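Local atomic coordinates of probable D-tyrosyl-tRNA(Tyr) deacylase 1 (PDB entry 2OKV), a protein that removes D-amino acids from mischarged tRNAs, clears glycine from glycyl-tRNA(Ala), and may act as an ATPase in DNA replication. Residues F109-Q112 and L113-T116; F55-E58 and S59-W63; I135-G139 and P140-E144. All blocks are in the same frame, centred on the assembly; numbering follows the deposited sequence.

Contact 1: residues F109-Q112 and L113-T116; sequences FLEQ and LRKT
Phe-109 and Leu-113 project in parallel from the inner face of helix 99-116, with CE2 of the ring 4.1 Å from Leu-113 CD1. The phenylalanine torsion (chi1 171°) sets the ring beside its own carbonyl carbon, standing out from the helix, and the leucine methyl comes to it there. Leu-110 joins them more loosely, its CD2 4.4 Å from Leu-113 CD1. This is the tight side: Phe-109 packs on Val-46 and Ile-49 of helix 39-51, while Leu-110 and Leu-113 rest on Ile-122 and Cys-76 of the sheet below. The helix thus packs against helix 39-51 and against strands 73-78 and 122-124.

Backbone bonds run from the amides of Leu-113, Arg-114 and Lys-115 to the carbonyls of Phe-109, Leu-110 and Glu-111. A tight polar spot lies at the C-terminal end, where Gln-112 O is gripped twice: Thr-116 N donates at 3.0 Å and Thr-116 OG1 at 2.8 Å, from opposite faces of the carbonyl plane. Gln-112 OE1 stands 2.7 Å from the same Thr-116 OG1 and 3.3 Å from Lys-115 CE.

The solvent side is slacker. Exposed Lys-115 lies there, and Glu-111 and Arg-114 cross at about a right angle, OE1 coming to the guanidinium edge near its plane; at 4.0 Å from Arg-114 NE this is a long ion pair. Arg-114 NH2 comes obliquely within 3.8 Å of Leu-110 CD1. Cohesion inside therefore rests on hydrocarbon packing, whereas the outer charges are probably well screened by water and add little beyond the backbone bonds.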
# COMPACT_ATOMS: atom_id res chain seq x y z
N PHE B 109 -1.68 -4.82 -19.81
CA PHE B 109 -1.39 -3.63 -19.02
C PHE B 109 0.11 -3.39 -18.91
O PHE B 109 0.59 -2.26 -19.12
CB PHE B 109 -2.01 -3.77 -17.62
CG PHE B 109 -1.58 -2.70 -16.68
CD1 PHE B 109 -2.30 -1.51 -16.58
CD2 PHE B 109 -0.43 -2.86 -15.91
CE1 PHE B 109 -1.90 -0.50 -15.73
CE2 PHE B 109 -0.00 -1.85 -15.06
CZ PHE B 109 -0.75 -0.66 -14.97
N LEU B 110 0.86 -4.44 -18.58
CA LEU B 110 2.32 -4.35 -18.47
C LEU B 110 2.94 -3.98 -19.80
O LEU B 110 3.92 -3.23 -19.86
CB LEU B 110 2.94 -5.66 -18.00
CG LEU B 110 3.05 -5.95 -16.52
CD1 LEU B 110 3.80 -7.25 -16.42
CD2 LEU B 110 3.79 -4.86 -15.73
N GLU B 111 2.37 -4.52 -20.88
CA GLU B 111 2.86 -4.22 -22.22
C GLU B 111 2.63 -2.75 -22.63
O GLU B 111 3.49 -2.17 -23.32
CB GLU B 111 2.30 -5.22 -23.25
CG GLU B 111 2.90 -5.15 -24.65
CD GLU B 111 4.41 -5.47 -24.72
OE1 GLU B 111 5.01 -5.95 -23.74
OE2 GLU B 111 4.99 -5.21 -25.79
N GLN B 112 1.50 -2.15 -22.23
CA GLN B 112 1.25 -0.72 -22.52
C GLN B 112 2.23 0.15 -21.74
O GLN B 112 2.75 1.13 -22.26
CB GLN B 112 -0.19 -0.26 -22.18
CG GLN B 112 -0.98 0.51 -23.32
CD GLN B 112 -0.41 1.86 -23.78
OE1 GLN B 112 0.74 1.96 -24.21
NE2 GLN B 112 -1.25 2.91 -23.73
N LEU B 113 2.46 -0.23 -20.48
CA LEU B 113 3.44 0.42 -19.63
C LEU B 113 4.83 0.44 -20.25
O LEU B 113 5.49 1.48 -20.29
CB LEU B 113 3.52 -0.29 -18.28
CG LEU B 113 3.09 0.30 -16.93
CD1 LEU B 113 3.81 -0.46 -15.84
CD2 LEU B 113 3.31 1.79 -16.76
N ARG B 114 5.28 -0.73 -20.72
CA ARG B 114 6.58 -0.85 -21.38
C ARG B 114 6.69 -0.06 -22.68
O ARG B 114 7.73 0.57 -22.94
CB ARG B 114 6.92 -2.31 -21.67
CG ARG B 114 7.07 -3.17 -20.45
CD ARG B 114 7.74 -4.47 -20.89
NE ARG B 114 7.08 -5.66 -20.38
CZ ARG B 114 7.36 -6.25 -19.23
NH1 ARG B 114 8.30 -5.76 -18.42
NH2 ARG B 114 6.70 -7.34 -18.88
N LYS B 115 5.65 -0.08 -23.51
CA LYS B 115 5.72 0.65 -24.77
C LYS B 115 5.62 2.18 -24.60
O LYS B 115 6.14 2.92 -25.43
CB LYS B 115 4.72 0.10 -25.79
CG LYS B 115 3.37 0.81 -25.88
CD LYS B 115 2.66 0.36 -27.16
CE LYS B 115 1.15 0.40 -27.05
NZ LYS B 115 0.56 -0.55 -28.05
N THR B 116 4.96 2.62 -23.53
CA THR B 116 4.81 4.05 -23.24
C THR B 116 6.05 4.61 -22.54
O THR B 116 6.34 5.80 -22.65
CB THR B 116 3.54 4.32 -22.37
OG1 THR B 116 2.39 3.83 -23.06
CG2 THR B 116 3.33 5.83 -22.09

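Contact 2: residues F55-E58 and S59-W63; sequences FEDE and SGKHW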
# COMPACT_ATOMS: atom_id res chain seq x y z
N PHE B 55 8.56 12.23 -6.88
CA PHE B 55 9.99 12.45 -6.68
C PHE B 55 10.38 13.92 -6.59
O PHE B 55 9.66 14.79 -7.08
CB PHE B 55 10.80 11.74 -7.78
CG PHE B 55 10.56 10.25 -7.81
CD1 PHE B 55 9.68 9.68 -8.74
CD2 PHE B 55 11.19 9.42 -6.89
CE1 PHE B 55 9.44 8.30 -8.74
CE2 PHE B 55 10.96 8.02 -6.88
CZ PHE B 55 10.07 7.47 -7.81
N GLU B 56 11.53 14.18 -5.95
CA GLU B 56 12.08 15.54 -5.84
C GLU B 56 12.91 15.93 -7.07
O GLU B 56 13.44 15.05 -7.76
CB GLU B 56 12.99 15.64 -4.60
CG GLU B 56 12.37 15.23 -3.28
CD GLU B 56 13.40 15.16 -2.14
OE1 GLU B 56 14.58 15.53 -2.35
OE2 GLU B 56 13.02 14.74 -1.02
N ASP B 57 13.02 17.23 -7.34
CA ASP B 57 14.02 17.76 -8.28
C ASP B 57 15.39 17.95 -7.59
O ASP B 57 15.53 17.63 -6.41
CB ASP B 57 13.52 19.05 -8.96
CG ASP B 57 13.42 20.24 -8.01
OD1 ASP B 57 13.84 20.16 -6.83
OD2 ASP B 57 12.91 21.29 -8.46
N GLU B 58 16.38 18.44 -8.33
CA GLU B 58 17.75 18.58 -7.79
C GLU B 58 17.86 19.55 -6.62
O GLU B 58 18.69 19.34 -5.72
CB GLU B 58 18.77 18.91 -8.89
CG GLU B 58 19.56 17.68 -9.35
CD GLU B 58 18.67 16.52 -9.78
OE1 GLU B 58 18.06 16.60 -10.88
OE2 GLU B 58 18.57 15.51 -9.04
N SER B 59 17.04 20.61 -6.64
CA SER B 59 16.94 21.54 -5.51
C SER B 59 16.33 20.87 -4.27
O SER B 59 16.60 21.29 -3.14
CB SER B 59 16.10 22.76 -5.90
OG SER B 59 16.73 23.44 -6.99
N GLY B 60 15.52 19.83 -4.49
CA GLY B 60 14.91 19.08 -3.40
C GLY B 60 13.44 19.41 -3.15
O GLY B 60 12.85 18.92 -2.13
N LYS B 61 12.86 20.22 -4.06
CA LYS B 61 11.42 20.49 -4.07
C LYS B 61 10.66 19.16 -4.22
O LYS B 61 10.95 18.37 -5.12
CB LYS B 61 11.06 21.39 -5.24
CG LYS B 61 9.67 22.22 -5.02
CD LYS B 61 8.77 22.20 -6.30
CE LYS B 61 9.62 22.64 -7.56
NZ LYS B 61 9.03 22.14 -8.88
N HIS B 62 9.69 18.92 -3.34
CA HIS B 62 8.91 17.67 -3.36
C HIS B 62 7.88 17.68 -4.48
O HIS B 62 7.48 18.75 -4.97
CB HIS B 62 8.18 17.50 -2.02
CG HIS B 62 9.09 17.25 -0.86
ND1 HIS B 62 8.66 16.64 0.30
CD2 HIS B 62 10.41 17.51 -0.67
CE1 HIS B 62 9.67 16.55 1.16
NE2 HIS B 62 10.74 17.07 0.59
N TRP B 63 7.46 16.49 -4.91
CA TRP B 63 6.34 16.32 -5.84
C TRP B 63 6.56 17.01 -7.18
O TRP B 63 5.62 17.60 -7.74
CB TRP B 63 5.02 16.80 -5.20
CG TRP B 63 4.92 16.48 -3.71
CD1 TRP B 63 4.64 17.35 -2.70
CD2 TRP B 63 5.11 15.20 -3.09
NE1 TRP B 63 4.65 16.69 -1.48
CE2 TRP B 63 4.93 15.37 -1.70
CE3 TRP B 63 5.43 13.92 -3.58
CZ2 TRP B 63 5.05 14.31 -0.79
CZ3 TRP B 63 5.54 12.86 -2.68
CH2 TRP B 63 5.35 13.06 -1.31
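Asp-57 and Lys-61 face each other across a tight reversal, their side chains crossing at a slant, while farther from the tip Glu-56 and His-62 run alongside one another in the same direction. The reversal is the connection of a beta hairpin, joining the antiparallel neighbours 53-55 and 65-66, with a type I beta turn from Asp-57 to Gly-60 at its tip. The aspartate does most of the work. With chi1 at 69° its CG sits between the backbone nitrogen and the carbonyl carbon, folding the carboxylate back over the turn. There OD1 takes two amide hydrogens: Gly-60 N, 2.9 Å away, meets it nearly end-on to the C-O bond, and Lys-61 N, also at 2.9 Å, comes from above the carboxylate plane. Gly-60 N also bonds to Asp-57 O, from well above that carbonyl's plane. Just beyond the turn, Asp-57 N donates to Lys-61 O at 3.2 Å, in the carbonyl plane. Gly-60 has a positive phi (103°), where a CB would jam against the preceding carbonyl.

The second carboxylate oxygen, OD2, looks along the bent lysine chain to NZ, a long ion pair at 4.0 Å. In the Glu-56 and His-62 pair the carboxylate and imidazole planes are nearly parallel, 6° apart, and OE2 lies oblique to the ring, 3.6 Å from His-62 NE2. Phe-55 turns away from the reversal and meets the ring of Tyr-72 edge to face. The Trp-63 ring meets Phe-93 and packs on Pro-91 of the second subunit, so this loop reaches the dimer interface. Its tip is held chiefly by neutral amide donors converging on one carboxylate oxygen, an arrangement that would favour the ionised aspartate; the distant lysine probably contributes only modestly.

Contact 3: residues I135-G139 and P140-E144; sequences IQNDG and PVTIE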
# COMPACT_ATOMS: atom_id res chain seq x y z
N ILE B 135 9.43 -4.43 -0.06
CA ILE B 135 9.20 -3.05 -0.44
C ILE B 135 9.92 -2.15 0.54
O ILE B 135 9.53 -2.08 1.71
CB ILE B 135 7.68 -2.72 -0.47
CG1 ILE B 135 6.95 -3.66 -1.44
CG2 ILE B 135 7.45 -1.25 -0.86
CD1 ILE B 135 5.44 -3.54 -1.47
N GLN B 136 10.96 -1.45 0.08
CA GLN B 136 11.60 -0.46 0.95
C GLN B 136 10.99 0.91 0.65
O GLN B 136 11.48 1.65 -0.22
CB GLN B 136 13.14 -0.46 0.83
CG GLN B 136 13.79 0.44 1.91
CD GLN B 136 15.31 0.51 1.87
OE1 GLN B 136 15.90 1.59 2.10
NE2 GLN B 136 15.94 -0.62 1.61
N ASN B 137 9.89 1.20 1.35
CA ASN B 137 9.10 2.40 1.11
C ASN B 137 9.88 3.63 1.60
O ASN B 137 10.16 3.75 2.79
CB ASN B 137 7.74 2.27 1.79
CG ASN B 137 6.74 3.36 1.35
OD1 ASN B 137 7.12 4.50 1.12
ND2 ASN B 137 5.47 3.00 1.23
N ASP B 138 10.21 4.51 0.66
CA ASP B 138 11.10 5.67 0.89
C ASP B 138 10.31 6.90 1.31
O ASP B 138 9.75 7.60 0.45
CB ASP B 138 11.85 5.93 -0.41
CG ASP B 138 12.80 7.09 -0.33
OD1 ASP B 138 13.30 7.40 0.77
OD2 ASP B 138 13.05 7.67 -1.40
N GLY B 139 10.23 7.13 2.62
CA GLY B 139 9.55 8.30 3.17
C GLY B 139 8.84 8.10 4.50
O GLY B 139 9.21 8.70 5.51
N PRO B 140 7.78 7.26 4.52
CA PRO B 140 7.20 6.54 3.40
C PRO B 140 6.39 7.50 2.52
O PRO B 140 5.98 8.56 3.00
CB PRO B 140 6.29 5.51 4.09
CG PRO B 140 5.86 6.18 5.36
CD PRO B 140 7.04 7.04 5.78
N VAL B 141 6.18 7.13 1.26
CA VAL B 141 5.27 7.86 0.36
C VAL B 141 4.37 6.80 -0.29
O VAL B 141 4.86 5.85 -0.92
CB VAL B 141 6.01 8.67 -0.73
CG1 VAL B 141 5.03 9.20 -1.77
CG2 VAL B 141 6.74 9.84 -0.11
N THR B 142 3.06 6.97 -0.12
CA THR B 142 2.11 5.97 -0.61
C THR B 142 0.90 6.67 -1.21
O THR B 142 0.29 7.49 -0.56
CB THR B 142 1.63 5.06 0.55
OG1 THR B 142 2.76 4.56 1.28
CG2 THR B 142 0.78 3.88 0.04
N ILE B 143 0.54 6.33 -2.45
CA ILE B 143 -0.53 7.04 -3.13
C ILE B 143 -1.55 6.02 -3.65
O ILE B 143 -1.16 5.02 -4.25
CB ILE B 143 0.02 7.86 -4.33
CG1 ILE B 143 0.97 8.99 -3.84
CG2 ILE B 143 -1.12 8.41 -5.23
CD1 ILE B 143 0.29 10.14 -3.12
N GLU B 144 -2.83 6.29 -3.41
CA GLU B 144 -3.91 5.49 -3.97
C GLU B 144 -4.40 6.11 -5.29
O GLU B 144 -4.69 7.30 -5.35
CB GLU B 144 -5.07 5.40 -2.99
CG GLU B 144 -4.73 4.69 -1.67
CD GLU B 144 -5.89 4.66 -0.68
OE1 GLU B 144 -5.71 4.14 0.43
OE2 GLU B 144 -6.99 5.16 -1.01
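With chi1 at -169°, Asn-137 throws CG anti to its backbone nitrogen, and chi2 of -36° turns the amide so that its two ends serve the strand after the corner. OD1 accepts from Val-141 N at 2.8 Å, the donor tilted somewhat from the carbonyl plane. ND2 donates to Thr-142 OG1 at 3.1 Å; the threonine oxygen, placed beside its own backbone nitrogen, lies slightly off the amide plane. The asparagine also crosses the intervening proline at a slant, with OD1 3.2 Å from Pro-140 CB. A second bond, from ND2 to Gln-6 OE1 of the same chain, helps fix the rotation of the amide.

The corner thus bridged is the Gly-cisPro motif of the DTD family, by similarity important for rejecting L-amino acids; a motif from one monomer enters the active site of the other. The cis peptide brings the CA atoms of Gly-139 and Pro-140 to 2.9 Å, and Gly-139 adopts phi 146°, where a side chain would strike Pro-140. Gln-79 of the second subunit bonds twice to the chain after the glycine, its NE2 to Pro-140 O and its OE1 to Thr-142 OG1. Asp-138 OD1 is held by Tyr-130 OH and Gln-132 NE2 of that subunit, and residues 135-139 pair antiparallel with one of its strands.

Contact 3 is buried and lies at the dimer interface; contact 2 is a surface loop, and contact 1 is partly buried, its inner face toward helix 39-51 and the mixed sheet. That sheet is common ground for contacts 1 and 3: helix 99-116 packs on strands 73-78 and 122-124, whereas strand 141-146 forms the other edge within this chain, with the two contacts on opposite sides of the chain's centre. Contacts 2 and 3 touch, Trp-63 CH2 lying 3.7 Å from Val-141 CG2. Side-chain oxygens capture backbone amides in both, a carboxylate near solvent in one and a neutral amide in the interior in the other; contact 1 relies on helical bonds and hydrocarbon packing.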